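Local coordinates for TbpB (Actinobacillus pleuropneumoniae, PDB 3HOL), which binds host transferrin as the surface lipoprotein of a bacterial transferrin receptor and so probably serves iron acquisition, at residues Y30-P35 and S47-I52; H169-Q174 and L188-K193; I195-A200 and T212-N217; T365-M370 and D438-T443; Y376-T381 and F408-G413. All coordinates share one frame; numbering follows the deposited sequence.

Contact 1 of 5, residues Y30-P35 and S47-I52; sequences YVVKVP and SDIEVI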
# COMPACT_ATOMS: atom_id res chain seq x y z
N TYR A 30 3.02 12.36 -1.06
CA TYR A 30 4.08 13.23 -0.55
C TYR A 30 3.83 14.67 -0.94
O TYR A 30 3.26 14.94 -2.02
CB TYR A 30 5.42 12.82 -1.16
CG TYR A 30 5.98 11.53 -0.56
CD1 TYR A 30 6.63 11.55 0.67
CD2 TYR A 30 5.83 10.30 -1.23
CE1 TYR A 30 7.16 10.38 1.24
CE2 TYR A 30 6.38 9.11 -0.66
CZ TYR A 30 7.01 9.17 0.57
OH TYR A 30 7.54 8.02 1.13
N VAL A 31 4.38 15.60 -0.15
CA VAL A 31 4.22 17.03 -0.44
C VAL A 31 5.50 17.79 -0.07
O VAL A 31 6.15 17.45 0.91
CB VAL A 31 2.97 17.64 0.30
CG1 VAL A 31 3.03 17.35 1.78
CG2 VAL A 31 2.82 19.18 0.02
N VAL A 32 5.88 18.77 -0.88
CA VAL A 32 7.03 19.58 -0.57
C VAL A 32 6.72 21.06 -0.70
O VAL A 32 5.90 21.47 -1.54
CB VAL A 32 8.27 19.20 -1.43
CG1 VAL A 32 8.21 19.77 -2.87
CG2 VAL A 32 9.56 19.66 -0.75
N LYS A 33 7.38 21.85 0.16
CA LYS A 33 7.37 23.32 0.06
C LYS A 33 8.26 23.83 -1.08
O LYS A 33 9.38 23.31 -1.33
CB LYS A 33 7.82 23.92 1.37
CG LYS A 33 7.59 25.41 1.45
CD LYS A 33 7.76 25.96 2.90
CE LYS A 33 9.00 25.43 3.59
NZ LYS A 33 10.17 25.31 2.68
N VAL A 34 7.75 24.84 -1.79
CA VAL A 34 8.51 25.47 -2.86
C VAL A 34 9.68 26.22 -2.14
O VAL A 34 9.42 26.98 -1.20
CB VAL A 34 7.58 26.42 -3.67
CG1 VAL A 34 8.37 27.29 -4.67
CG2 VAL A 34 6.48 25.62 -4.40
N PRO A 35 10.94 25.95 -2.52
CA PRO A 35 12.09 26.61 -1.88
C PRO A 35 12.13 28.12 -2.15
O PRO A 35 11.78 28.58 -3.24
CB PRO A 35 13.29 25.97 -2.57
CG PRO A 35 12.80 24.59 -2.89
CD PRO A 35 11.38 24.84 -3.39
N SER A 47 14.03 20.25 -0.13
CA SER A 47 14.29 19.56 1.14
C SER A 47 12.98 19.45 1.90
O SER A 47 11.99 20.09 1.54
CB SER A 47 15.32 20.34 1.98
OG SER A 47 14.67 21.46 2.55
N ASP A 48 12.99 18.64 2.95
CA ASP A 48 11.86 18.52 3.87
C ASP A 48 10.63 17.99 3.17
O ASP A 48 9.54 18.48 3.38
CB ASP A 48 11.52 19.86 4.55
CG ASP A 48 12.61 20.34 5.47
OD1 ASP A 48 13.25 19.49 6.12
OD2 ASP A 48 12.82 21.58 5.54
N ILE A 49 10.80 16.97 2.34
CA ILE A 49 9.65 16.31 1.72
C ILE A 49 8.82 15.61 2.82
O ILE A 49 9.39 14.95 3.69
CB ILE A 49 10.11 15.31 0.67
CG1 ILE A 49 10.90 16.04 -0.44
CG2 ILE A 49 8.90 14.60 0.11
CD1 ILE A 49 11.78 15.14 -1.29
N GLU A 50 7.50 15.76 2.79
CA GLU A 50 6.68 15.28 3.90
C GLU A 50 5.72 14.23 3.41
O GLU A 50 5.14 14.34 2.30
CB GLU A 50 5.82 16.40 4.46
CG GLU A 50 6.53 17.65 4.89
CD GLU A 50 5.56 18.64 5.53
OE1 GLU A 50 4.39 18.73 5.08
OE2 GLU A 50 5.96 19.31 6.51
N VAL A 51 5.53 13.20 4.22
CA VAL A 51 4.58 12.14 3.88
C VAL A 51 3.14 12.64 4.02
O VAL A 51 2.83 13.40 4.90
CB VAL A 51 4.82 10.83 4.72
CG1 VAL A 51 4.99 11.10 6.18
CG2 VAL A 51 3.68 9.86 4.56
N ILE A 52 2.27 12.21 3.12
CA ILE A 52 0.85 12.40 3.28
C ILE A 52 0.17 11.10 3.76
O ILE A 52 0.39 10.03 3.15
CB ILE A 52 0.20 12.82 1.93
CG1 ILE A 52 0.74 14.19 1.51
CG2 ILE A 52 -1.32 12.90 2.07
CD1 ILE A 52 0.22 14.73 0.15
O HOH W 1 11.59 22.40 -0.06
O HOH W 2 8.30 20.82 2.71
O HOH W 3 11.72 23.89 4.42
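Two backbone hydrogen bonds join Val31 and Glu50, the hydrogen-bonded pair of this short antiparallel ladder: Val31 N donates to Glu50 O at 2.9 Å, and Glu50 N returns the bond to Val31 O. The adjoining non-hydrogen-bonded pair is Tyr30 with Val51, where Tyr30 CA comes within 3.2 Å of Glu50 O in a CA-H...O contact. Beyond Val32 the segments part, and water takes over. One water accepts from Lys33 N and donates to Asp48 O, a second donates to both Lys33 O and Ser47 O, and a third links Lys33 NZ to Asp48 OD2, two opposite charges that stay 5.4 Å apart.

Apolar contacts lie on both sides of the ladder. With Tyr30 and Val51, the Tyr30 ring slants across Ile49, its CD1 being 3.8 Å from Ile49 CG2, while Ile49 CG1 meets Val32 CG2 at 3.9 Å. With Val31 and Glu50, these two side chains run alongside each other. Val31 CG1, set between the backbone N and the carbonyl carbon (chi1 54°), faces both the Glu50 chain and Ile52 CG1, the latter 3.9 Å away. Glu50 OE1 is bonded to Tyr62 OH, and Tyr30 OH to Glu25 O.

The arrangement is that of an edge strand: 50-52 borders a five-stranded antiparallel sheet, and 29-33 continues it to strand 101-107.

Contact 2 of 5, residues H169-Q174 and L188-K193; sequences HKYTSQ and LSDKEK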
# COMPACT_ATOMS: atom_id res chain seq x y z
N HIS A 169 3.02 26.62 -22.28
CA HIS A 169 3.39 25.42 -21.50
C HIS A 169 2.19 24.61 -21.10
O HIS A 169 1.21 25.16 -20.58
CB HIS A 169 4.19 25.85 -20.28
CG HIS A 169 5.49 26.49 -20.65
ND1 HIS A 169 5.68 27.87 -20.62
CD2 HIS A 169 6.62 25.97 -21.15
CE1 HIS A 169 6.90 28.15 -21.06
NE2 HIS A 169 7.49 27.02 -21.40
N LYS A 170 2.24 23.30 -21.37
CA LYS A 170 1.23 22.38 -20.88
C LYS A 170 1.95 21.08 -20.53
O LYS A 170 2.54 20.43 -21.42
CB LYS A 170 0.18 22.12 -21.93
CG LYS A 170 -1.11 21.58 -21.32
CD LYS A 170 -1.87 20.62 -22.32
CE LYS A 170 -3.28 20.25 -21.85
NZ LYS A 170 -3.22 19.78 -20.44
N TYR A 171 1.96 20.74 -19.25
CA TYR A 171 2.76 19.62 -18.80
C TYR A 171 1.94 18.34 -18.73
O TYR A 171 1.11 18.14 -17.81
CB TYR A 171 3.35 19.94 -17.43
CG TYR A 171 4.11 21.25 -17.46
CD1 TYR A 171 5.34 21.35 -18.11
CD2 TYR A 171 3.57 22.40 -16.87
CE1 TYR A 171 6.03 22.55 -18.14
CE2 TYR A 171 4.26 23.61 -16.88
CZ TYR A 171 5.48 23.69 -17.53
OH TYR A 171 6.14 24.91 -17.54
N THR A 172 2.18 17.44 -19.67
CA THR A 172 1.35 16.24 -19.79
C THR A 172 2.20 14.99 -19.64
O THR A 172 3.41 15.00 -19.96
CB THR A 172 0.68 16.18 -21.21
OG1 THR A 172 1.71 16.18 -22.21
CG2 THR A 172 -0.26 17.41 -21.42
N SER A 173 1.58 13.91 -19.15
CA SER A 173 2.33 12.71 -18.91
C SER A 173 1.67 11.52 -19.60
O SER A 173 0.44 11.47 -19.76
CB SER A 173 2.43 12.46 -17.40
OG SER A 173 1.14 12.20 -16.90
N GLN A 174 2.49 10.54 -19.98
CA GLN A 174 2.02 9.31 -20.55
C GLN A 174 2.95 8.18 -20.14
O GLN A 174 4.18 8.33 -20.19
CB GLN A 174 1.88 9.43 -22.09
CG GLN A 174 1.35 8.17 -22.77
CD GLN A 174 1.06 8.34 -24.26
OE1 GLN A 174 0.47 9.33 -24.68
NE2 GLN A 174 1.47 7.35 -25.07
N LEU A 188 7.38 12.55 -19.85
CA LEU A 188 6.80 13.81 -19.37
C LEU A 188 7.12 14.84 -20.44
O LEU A 188 8.29 15.03 -20.79
CB LEU A 188 7.44 14.18 -18.02
CG LEU A 188 7.36 13.06 -16.99
CD1 LEU A 188 7.90 13.58 -15.64
CD2 LEU A 188 5.91 12.51 -16.80
N SER A 189 6.09 15.52 -20.93
CA SER A 189 6.19 16.42 -22.06
C SER A 189 5.72 17.81 -21.69
O SER A 189 4.98 17.98 -20.72
CB SER A 189 5.33 15.88 -23.21
OG SER A 189 5.83 14.63 -23.61
N ASP A 190 6.14 18.80 -22.48
CA ASP A 190 5.64 20.17 -22.40
C ASP A 190 5.19 20.53 -23.81
O ASP A 190 6.02 20.78 -24.71
CB ASP A 190 6.77 21.10 -21.98
CG ASP A 190 6.33 22.54 -21.84
OD1 ASP A 190 5.16 22.83 -22.11
OD2 ASP A 190 7.16 23.39 -21.45
N LYS A 191 3.87 20.53 -24.01
CA LYS A 191 3.29 20.64 -25.34
C LYS A 191 3.93 19.54 -26.21
O LYS A 191 3.85 18.37 -25.84
CB LYS A 191 3.41 22.09 -25.92
CG LYS A 191 2.59 23.17 -25.15
CD LYS A 191 1.93 24.20 -26.13
CE LYS A 191 1.28 25.36 -25.35
NZ LYS A 191 -0.12 25.79 -25.82
N GLU A 192 4.57 19.89 -27.33
CA GLU A 192 5.13 18.86 -28.21
C GLU A 192 6.65 18.71 -28.03
O GLU A 192 7.40 18.49 -29.00
CB GLU A 192 4.81 19.17 -29.66
CG GLU A 192 3.40 18.86 -30.12
CD GLU A 192 3.35 18.96 -31.66
OE1 GLU A 192 3.07 20.06 -32.17
OE2 GLU A 192 3.68 17.96 -32.35
N LYS A 193 7.10 18.85 -26.80
CA LYS A 193 8.50 18.65 -26.50
C LYS A 193 8.64 17.66 -25.34
O LYS A 193 8.03 17.85 -24.30
CB LYS A 193 9.12 19.99 -26.14
CG LYS A 193 10.57 19.88 -25.82
CD LYS A 193 11.19 21.24 -25.55
CE LYS A 193 12.68 21.09 -25.33
NZ LYS A 193 13.26 22.42 -25.05
O HOH W 4 1.78 17.95 -24.42
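Ser189 O is gripped from several sides: it accepts from Thr172 N at 3.0 Å across the contact and from the indole NE1 of Trp126, and Tyr171 CA approaches it at 3.4 Å in a CA-H...O contact. Ser189 N in turn gives a nearly straight bond to Thr172 O (170° at the hydrogen), which makes Thr172 and Ser189 the hydrogen-bonded pair.

Nearer the turn, Asp190 OD1 takes the backbone N-H of Lys170 at 3.0 Å, the oxygen being met nearly in line with its own C-O bond. The carboxylate reaches that amide because Asp190 CG stands anti to the backbone N (chi1 -179°), which carries it across to segment 169-174. There it lies beside the Tyr171 ring, with OD2 3.6 Å from Tyr171 CE1 and the two planes inclined by 43°. Lys170 is held from its other end too, since its O accepts from Lys191 N at 2.9 Å. This ladder belongs to the hairpin of strands 171-178 and 183-190 in the N-terminal barrel, and the type II' turn from Asp190 to Lys193 leads from it into the next strand.

On the face that carries Tyr171 and Asp190, Leu188 CD2 packs against Ser173 CB at 3.5 Å, while Ser173 OG is bonded to Ser125 O. The Tyr171 ring meets Trp126 and Phe128 edge-to-face. On the other face a water ties Thr172 OG1, 2.8 Å away, to Lys191 O, and Lys191 NZ turns back to Pro166 O.

Contact 3 of 5, residues I195-A200 and T212-N217; sequences IYTVNA and TASDKN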
# COMPACT_ATOMS: atom_id res chain seq x y z
N ILE A 195 10.42 16.16 -22.17
CA ILE A 195 11.24 16.79 -21.15
C ILE A 195 12.01 15.71 -20.37
O ILE A 195 13.19 15.86 -20.11
CB ILE A 195 10.40 17.72 -20.20
CG1 ILE A 195 9.53 18.73 -20.99
CG2 ILE A 195 11.32 18.47 -19.21
CD1 ILE A 195 10.34 19.79 -21.88
N TYR A 196 11.32 14.63 -20.00
CA TYR A 196 11.96 13.48 -19.39
C TYR A 196 11.42 12.22 -20.03
O TYR A 196 10.25 12.16 -20.48
CB TYR A 196 11.62 13.40 -17.90
CG TYR A 196 12.08 14.59 -17.07
CD1 TYR A 196 13.33 14.58 -16.44
CD2 TYR A 196 11.24 15.68 -16.87
CE1 TYR A 196 13.77 15.65 -15.67
CE2 TYR A 196 11.65 16.77 -16.06
CZ TYR A 196 12.94 16.75 -15.49
OH TYR A 196 13.40 17.79 -14.70
N THR A 197 12.23 11.17 -20.03
CA THR A 197 11.69 9.85 -20.20
C THR A 197 11.81 9.17 -18.86
O THR A 197 12.64 9.56 -18.04
CB THR A 197 12.43 9.03 -21.29
OG1 THR A 197 13.84 9.01 -20.98
CG2 THR A 197 12.22 9.68 -22.69
N VAL A 198 10.97 8.17 -18.63
CA VAL A 198 10.98 7.47 -17.36
C VAL A 198 11.03 5.92 -17.56
O VAL A 198 10.60 5.39 -18.59
CB VAL A 198 9.74 7.83 -16.48
CG1 VAL A 198 9.65 9.35 -16.16
CG2 VAL A 198 8.50 7.39 -17.11
N ASN A 199 11.59 5.24 -16.57
CA ASN A 199 11.73 3.78 -16.58
C ASN A 199 11.57 3.35 -15.15
O ASN A 199 12.16 3.97 -14.26
CB ASN A 199 13.11 3.38 -17.06
CG ASN A 199 13.28 3.59 -18.53
OD1 ASN A 199 13.01 2.69 -19.33
ND2 ASN A 199 13.67 4.81 -18.92
N ALA A 200 10.73 2.33 -14.92
CA ALA A 200 10.59 1.82 -13.59
C ALA A 200 10.22 0.35 -13.58
O ALA A 200 9.70 -0.19 -14.58
CB ALA A 200 9.55 2.65 -12.76
N THR A 212 15.01 10.30 -16.90
CA THR A 212 16.16 10.75 -17.70
C THR A 212 15.86 12.07 -18.36
O THR A 212 14.88 12.16 -19.11
CB THR A 212 16.48 9.71 -18.81
OG1 THR A 212 16.77 8.47 -18.17
CG2 THR A 212 17.69 10.16 -19.69
N ALA A 213 16.64 13.11 -18.03
CA ALA A 213 16.43 14.42 -18.65
C ALA A 213 16.66 14.34 -20.14
O ALA A 213 17.71 13.83 -20.58
CB ALA A 213 17.34 15.46 -18.04
N SER A 214 15.71 14.85 -20.94
CA SER A 214 15.82 14.72 -22.41
C SER A 214 16.81 15.76 -22.99
O SER A 214 17.39 15.51 -24.02
CB SER A 214 14.46 14.84 -23.11
OG SER A 214 13.52 13.91 -22.57
N ASP A 215 16.99 16.88 -22.30
CA ASP A 215 17.96 17.91 -22.70
C ASP A 215 18.91 18.10 -21.54
O ASP A 215 18.52 18.65 -20.51
CB ASP A 215 17.24 19.23 -23.06
CG ASP A 215 18.21 20.33 -23.56
OD1 ASP A 215 19.45 20.19 -23.41
OD2 ASP A 215 17.70 21.35 -24.07
N LYS A 216 20.14 17.60 -21.68
CA LYS A 216 21.16 17.59 -20.61
C LYS A 216 21.89 18.94 -20.45
O LYS A 216 22.64 19.14 -19.49
CB LYS A 216 22.22 16.49 -20.86
CG LYS A 216 21.78 15.07 -20.48
CD LYS A 216 21.72 14.91 -18.92
CE LYS A 216 20.53 14.07 -18.48
NZ LYS A 216 20.20 12.87 -19.37
N ASN A 217 21.64 19.86 -21.37
CA ASN A 217 22.28 21.19 -21.32
C ASN A 217 21.47 22.22 -20.52
O ASN A 217 20.33 22.53 -20.88
CB ASN A 217 22.54 21.72 -22.73
CG ASN A 217 23.47 20.83 -23.53
OD1 ASN A 217 24.42 20.26 -22.99
ND2 ASN A 217 23.19 20.70 -24.83
O HOH W 5 15.14 17.93 -20.29
O HOH W 6 15.18 11.11 -21.95
O HOH W 7 14.75 6.79 -17.27
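Thr197 and Thr212 satisfy each other's backbone groups in full: Thr212 N donates to Thr197 O at 2.7 Å, and Thr197 N donates to Thr212 O at 3.0 Å. The carbonyl of Thr212 has further partners, for a water donates to it and Tyr196 CA approaches it in a CA-H...O contact. That same water bonds Thr197 OG1 and, weakly, Ser214 OG. Thr197 OG1 sits between its backbone N and carbonyl carbon (chi1 55°), which sets it alongside Thr212, 3.5 Å from Thr212 CB. Thr212 OG1 is linked through another water to Asn199 ND2.

At the other end Ile195 O accepts from Ser214 N at 2.8 Å, the donor standing above the carbonyl plane, and it is also approached by a water that Asp215 N holds as donor. Two further side-chain bonds lie within segment 212-217: Lys216 NZ meets Ala213 O on a lone pair, and Asp215 OD1 accepts from Asn217 N in an Asx turn. Lys216 NZ has a second partner in Asp230, whose OD1 also receives Ala213 N.

Apolar contact is slight, the Tyr196 ring passing obliquely by Ala213 with CE1 4.3 Å from Ala213 CB. The pair forms part of the hairpin of strands 193-203 and 206-213. A classic bulge at Ile195 and Tyr196 faces Leu188 of strand 183-190, while Phe250 of strand 245-251 meets the Tyr196 ring edge-to-face.

Contact 4 of 5, residues T365-M370 and D438-T443; sequences TATDKM and DGNGFT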
# COMPACT_ATOMS: atom_id res chain seq x y z
N THR A 365 1.63 -15.33 -3.89
CA THR A 365 2.55 -16.00 -4.83
C THR A 365 2.29 -15.55 -6.28
O THR A 365 1.12 -15.53 -6.72
CB THR A 365 2.36 -17.53 -4.74
OG1 THR A 365 2.57 -17.93 -3.38
CG2 THR A 365 3.33 -18.30 -5.71
N ALA A 366 3.34 -15.24 -7.03
CA ALA A 366 3.16 -14.99 -8.47
C ALA A 366 2.55 -16.24 -9.12
O ALA A 366 2.97 -17.39 -8.85
CB ALA A 366 4.52 -14.57 -9.14
N THR A 367 1.52 -16.04 -9.94
CA THR A 367 0.74 -17.19 -10.46
C THR A 367 1.64 -18.10 -11.30
O THR A 367 1.45 -19.32 -11.32
CB THR A 367 -0.53 -16.75 -11.21
OG1 THR A 367 -1.29 -15.84 -10.39
CG2 THR A 367 -1.40 -17.99 -11.58
N ASP A 368 2.66 -17.54 -11.94
CA ASP A 368 3.57 -18.40 -12.72
C ASP A 368 4.42 -19.31 -11.85
O ASP A 368 4.98 -20.27 -12.37
CB ASP A 368 4.48 -17.62 -13.67
CG ASP A 368 5.37 -16.67 -12.94
OD1 ASP A 368 4.86 -15.90 -12.10
OD2 ASP A 368 6.59 -16.66 -13.21
N LYS A 369 4.53 -18.99 -10.55
CA LYS A 369 5.26 -19.79 -9.57
C LYS A 369 4.39 -20.77 -8.76
O LYS A 369 4.92 -21.51 -7.92
CB LYS A 369 6.04 -18.89 -8.60
CG LYS A 369 7.05 -17.95 -9.24
CD LYS A 369 8.08 -18.68 -10.15
CE LYS A 369 9.37 -17.83 -10.28
NZ LYS A 369 9.10 -16.61 -11.13
N MET A 370 3.08 -20.80 -8.99
CA MET A 370 2.23 -21.75 -8.27
C MET A 370 2.57 -23.16 -8.74
O MET A 370 2.69 -23.37 -9.94
CB MET A 370 0.74 -21.50 -8.53
CG MET A 370 0.15 -20.25 -7.85
SD MET A 370 0.23 -20.33 -6.07
CE MET A 370 -0.92 -21.68 -5.75
N ASP A 438 -7.84 -21.33 -7.34
CA ASP A 438 -7.82 -20.69 -8.64
C ASP A 438 -6.58 -19.79 -8.69
O ASP A 438 -6.47 -18.87 -7.90
CB ASP A 438 -9.10 -19.87 -8.86
CG ASP A 438 -9.20 -19.32 -10.27
OD1 ASP A 438 -8.37 -19.69 -11.13
OD2 ASP A 438 -10.09 -18.50 -10.55
N GLY A 439 -5.63 -20.05 -9.59
CA GLY A 439 -4.37 -19.29 -9.60
C GLY A 439 -3.69 -19.27 -8.22
O GLY A 439 -3.43 -20.31 -7.66
N ASN A 440 -3.43 -18.08 -7.67
CA ASN A 440 -2.71 -17.99 -6.36
C ASN A 440 -3.63 -17.83 -5.14
O ASN A 440 -3.20 -17.41 -4.06
CB ASN A 440 -1.68 -16.86 -6.36
CG ASN A 440 -2.30 -15.49 -6.59
OD1 ASN A 440 -3.48 -15.31 -6.41
ND2 ASN A 440 -1.48 -14.50 -7.01
N GLY A 441 -4.89 -18.20 -5.30
CA GLY A 441 -5.82 -18.06 -4.19
C GLY A 441 -6.79 -19.22 -4.13
O GLY A 441 -6.80 -20.06 -5.03
N PHE A 442 -7.63 -19.23 -3.10
CA PHE A 442 -8.65 -20.25 -2.94
C PHE A 442 -9.89 -19.64 -2.29
O PHE A 442 -9.79 -18.62 -1.62
CB PHE A 442 -8.16 -21.43 -2.09
CG PHE A 442 -7.80 -21.06 -0.69
CD1 PHE A 442 -8.74 -21.11 0.33
CD2 PHE A 442 -6.50 -20.66 -0.38
CE1 PHE A 442 -8.40 -20.75 1.63
CE2 PHE A 442 -6.15 -20.32 0.92
CZ PHE A 442 -7.10 -20.35 1.94
N THR A 443 -11.05 -20.25 -2.51
CA THR A 443 -12.30 -19.79 -1.92
C THR A 443 -13.19 -21.00 -1.77
O THR A 443 -13.10 -21.96 -2.53
CB THR A 443 -13.10 -18.80 -2.83
OG1 THR A 443 -13.37 -19.41 -4.10
CG2 THR A 443 -12.36 -17.51 -3.07
O HOH W 8 -3.81 -15.96 -9.83
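A type II' turn, running from Asp438 to Gly441 between two strands of the C-terminal barrel, meets the linker that enters that barrel, and Asn440 carries the contact. Its ND2 donates to Thr365 O at 2.8 Å, with the acceptor lying in the amide plane. Asn440 CG stands between the backbone N and the carbonyl carbon (chi1 61°), which lifts the amide off the turn toward the linker.

The amide is fixed at both ends: ND2 also donates to Arg274 O, and OD1 accepts from Arg364 NH2. These bonds leave its rotation little freedom and satisfy a buried polar group. A water accepts from Asn440 N and lies 2.6 Å from Thr367 OG1, so it bridges turn and linker. Thr367 CG2 rests on Gly439 CA at 3.8 Å.

Met370, bent at chi2 and chi3, crosses Asn440 at about a right angle and lays its sulfur along the turn: SD is 3.8 Å from Asn440 CA, and CE is 3.4 Å from Gly439 O.

The linker joins strand 356-363 to strand 375-387, with a 3-10 segment at 367-369. Strand 470-477 neighbours both parts, its Phe476 bonding through the backbone to Thr365 and Asn440 and touching Met370.

Contact 5 of 5, residues Y376-T381 and F408-G413; sequences YKYIGT and FDVDFG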
# COMPACT_ATOMS: atom_id res chain seq x y z
N TYR A 376 0.20 -31.66 -0.61
CA TYR A 376 0.96 -31.22 0.55
C TYR A 376 0.10 -31.03 1.78
O TYR A 376 -1.09 -30.82 1.68
CB TYR A 376 1.75 -29.94 0.27
CG TYR A 376 2.74 -30.02 -0.88
CD1 TYR A 376 4.10 -30.29 -0.65
CD2 TYR A 376 2.33 -29.80 -2.19
CE1 TYR A 376 5.01 -30.35 -1.71
CE2 TYR A 376 3.23 -29.85 -3.25
CZ TYR A 376 4.56 -30.12 -3.00
OH TYR A 376 5.43 -30.18 -4.08
N LYS A 377 0.75 -31.09 2.94
CA LYS A 377 0.16 -30.77 4.23
C LYS A 377 0.63 -29.39 4.62
O LYS A 377 1.82 -29.10 4.47
CB LYS A 377 0.71 -31.72 5.31
CG LYS A 377 -0.14 -31.82 6.56
CD LYS A 377 -1.48 -32.44 6.18
CE LYS A 377 -2.07 -33.25 7.29
NZ LYS A 377 -3.10 -34.12 6.68
N TYR A 378 -0.28 -28.55 5.11
CA TYR A 378 0.10 -27.31 5.75
C TYR A 378 -0.38 -27.33 7.18
O TYR A 378 -1.45 -27.85 7.49
CB TYR A 378 -0.45 -26.08 5.01
CG TYR A 378 0.12 -25.81 3.63
CD1 TYR A 378 -0.13 -26.67 2.55
CD2 TYR A 378 0.86 -24.65 3.39
CE1 TYR A 378 0.39 -26.40 1.28
CE2 TYR A 378 1.37 -24.36 2.13
CZ TYR A 378 1.15 -25.25 1.09
OH TYR A 378 1.67 -24.96 -0.15
N ILE A 379 0.44 -26.77 8.06
CA ILE A 379 0.17 -26.69 9.50
C ILE A 379 0.42 -25.27 10.04
O ILE A 379 1.45 -24.67 9.79
CB ILE A 379 1.10 -27.67 10.32
CG1 ILE A 379 0.94 -29.12 9.87
CG2 ILE A 379 0.84 -27.54 11.84
CD1 ILE A 379 -0.45 -29.70 10.07
N GLY A 380 -0.50 -24.77 10.85
CA GLY A 380 -0.29 -23.46 11.46
C GLY A 380 -1.24 -23.28 12.62
O GLY A 380 -1.54 -24.24 13.35
N THR A 381 -1.73 -22.06 12.78
CA THR A 381 -2.59 -21.72 13.90
C THR A 381 -3.62 -20.65 13.46
O THR A 381 -3.70 -20.35 12.27
CB THR A 381 -1.74 -21.33 15.13
OG1 THR A 381 -2.60 -21.12 16.25
CG2 THR A 381 -0.90 -20.06 14.91
N PHE A 408 -4.18 -28.33 6.82
CA PHE A 408 -4.77 -28.30 5.49
C PHE A 408 -4.10 -29.34 4.61
O PHE A 408 -2.88 -29.55 4.71
CB PHE A 408 -4.59 -26.89 4.86
CG PHE A 408 -5.14 -25.80 5.71
CD1 PHE A 408 -6.44 -25.36 5.52
CD2 PHE A 408 -4.37 -25.22 6.71
CE1 PHE A 408 -6.97 -24.38 6.31
CE2 PHE A 408 -4.88 -24.21 7.52
CZ PHE A 408 -6.19 -23.80 7.33
N ASP A 409 -4.93 -30.01 3.81
CA ASP A 409 -4.45 -30.87 2.72
C ASP A 409 -4.67 -30.10 1.45
O ASP A 409 -5.78 -29.62 1.19
CB ASP A 409 -5.23 -32.17 2.63
CG ASP A 409 -5.12 -33.01 3.88
OD1 ASP A 409 -4.32 -32.69 4.77
OD2 ASP A 409 -5.88 -34.00 3.97
N VAL A 410 -3.61 -29.98 0.67
CA VAL A 410 -3.63 -29.18 -0.53
C VAL A 410 -3.24 -30.07 -1.70
O VAL A 410 -2.16 -30.69 -1.71
CB VAL A 410 -2.65 -27.96 -0.42
CG1 VAL A 410 -2.46 -27.28 -1.78
CG2 VAL A 410 -3.13 -26.97 0.63
N ASP A 411 -4.13 -30.12 -2.68
CA ASP A 411 -3.89 -30.90 -3.87
C ASP A 411 -3.82 -29.90 -5.03
O ASP A 411 -4.85 -29.47 -5.57
CB ASP A 411 -5.04 -31.89 -4.04
CG ASP A 411 -4.95 -32.68 -5.33
OD1 ASP A 411 -4.01 -32.42 -6.11
OD2 ASP A 411 -5.83 -33.55 -5.56
N PHE A 412 -2.60 -29.49 -5.39
CA PHE A 412 -2.42 -28.56 -6.53
C PHE A 412 -2.86 -29.15 -7.88
O PHE A 412 -3.39 -28.42 -8.75
CB PHE A 412 -0.97 -28.06 -6.61
CG PHE A 412 -0.59 -27.13 -5.48
CD1 PHE A 412 -1.22 -25.89 -5.32
CD2 PHE A 412 0.41 -27.48 -4.58
CE1 PHE A 412 -0.85 -25.02 -4.28
CE2 PHE A 412 0.78 -26.62 -3.54
CZ PHE A 412 0.15 -25.40 -3.39
N GLY A 413 -2.62 -30.45 -8.07
CA GLY A 413 -3.02 -31.15 -9.30
C GLY A 413 -4.49 -30.99 -9.62
O GLY A 413 -4.86 -30.56 -10.74
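Val410 fits between two aromatic rings, one from across the ladder and one from its own segment. Its CG2 branch presses on the Tyr378 ring, 3.6 Å from CD1 and meeting it obliquely, while its CG1 branch lies over the centre of the ring of Phe412, just past the end of its own strand, 3.5 Å above the plane. With Val410 CG1 anti to the backbone N (chi1 169°), the branches spread to the two rings.

Phe412 then offers its edge to the opposite strand. Tyr376 meets it rim to rim, CD2 being 3.8 Å from Phe412 CE2 with the planes at 62°, and Tyr378 OH lies 3.6 Å from Phe412 CZ. That hydroxyl is bonded to Ala481 O. Further along, Phe408 CB abuts Tyr378 CB.

The other face carries Lys377 and Asp409 side by side. Lys377 NZ forms a salt bridge to Asp409 OD1 at 2.7 Å, reaching the oxygen on its syn side through bends at chi2 and chi3. Between the two faces, Tyr376 with Val410 and Tyr378 with Phe408 are hydrogen-bonded pairs, each joined by two backbone bonds.

The chemistry thus splits by face: Leu484 touches Tyr378, Phe408 and Val410 on the apolar side, as expected of a barrel interior, whereas the ion pair lies on a more exposed side.

Along the chain, contacts 1, 2 and 3 come in series, then contact 4, whose loop encloses contact 5. Contact 1 lies in a five-stranded sheet, about 23 Å between centres from contact 2. Contacts 2 and 3, centres about 12 Å apart, share the N-terminal barrel sheet, in which strands 183-190 and 193-203 are neighbours and Leu188 bonds to Ile195 and Tyr196. Contacts 4 and 5, centres about 14 Å apart, both reach the C-terminal barrel sheet and touch where Met370 packs on Phe412. The centres of contacts 2 and 5 lie about 53 Å apart on opposite sides of the chain's centre, in keeping with a two-lobed protein.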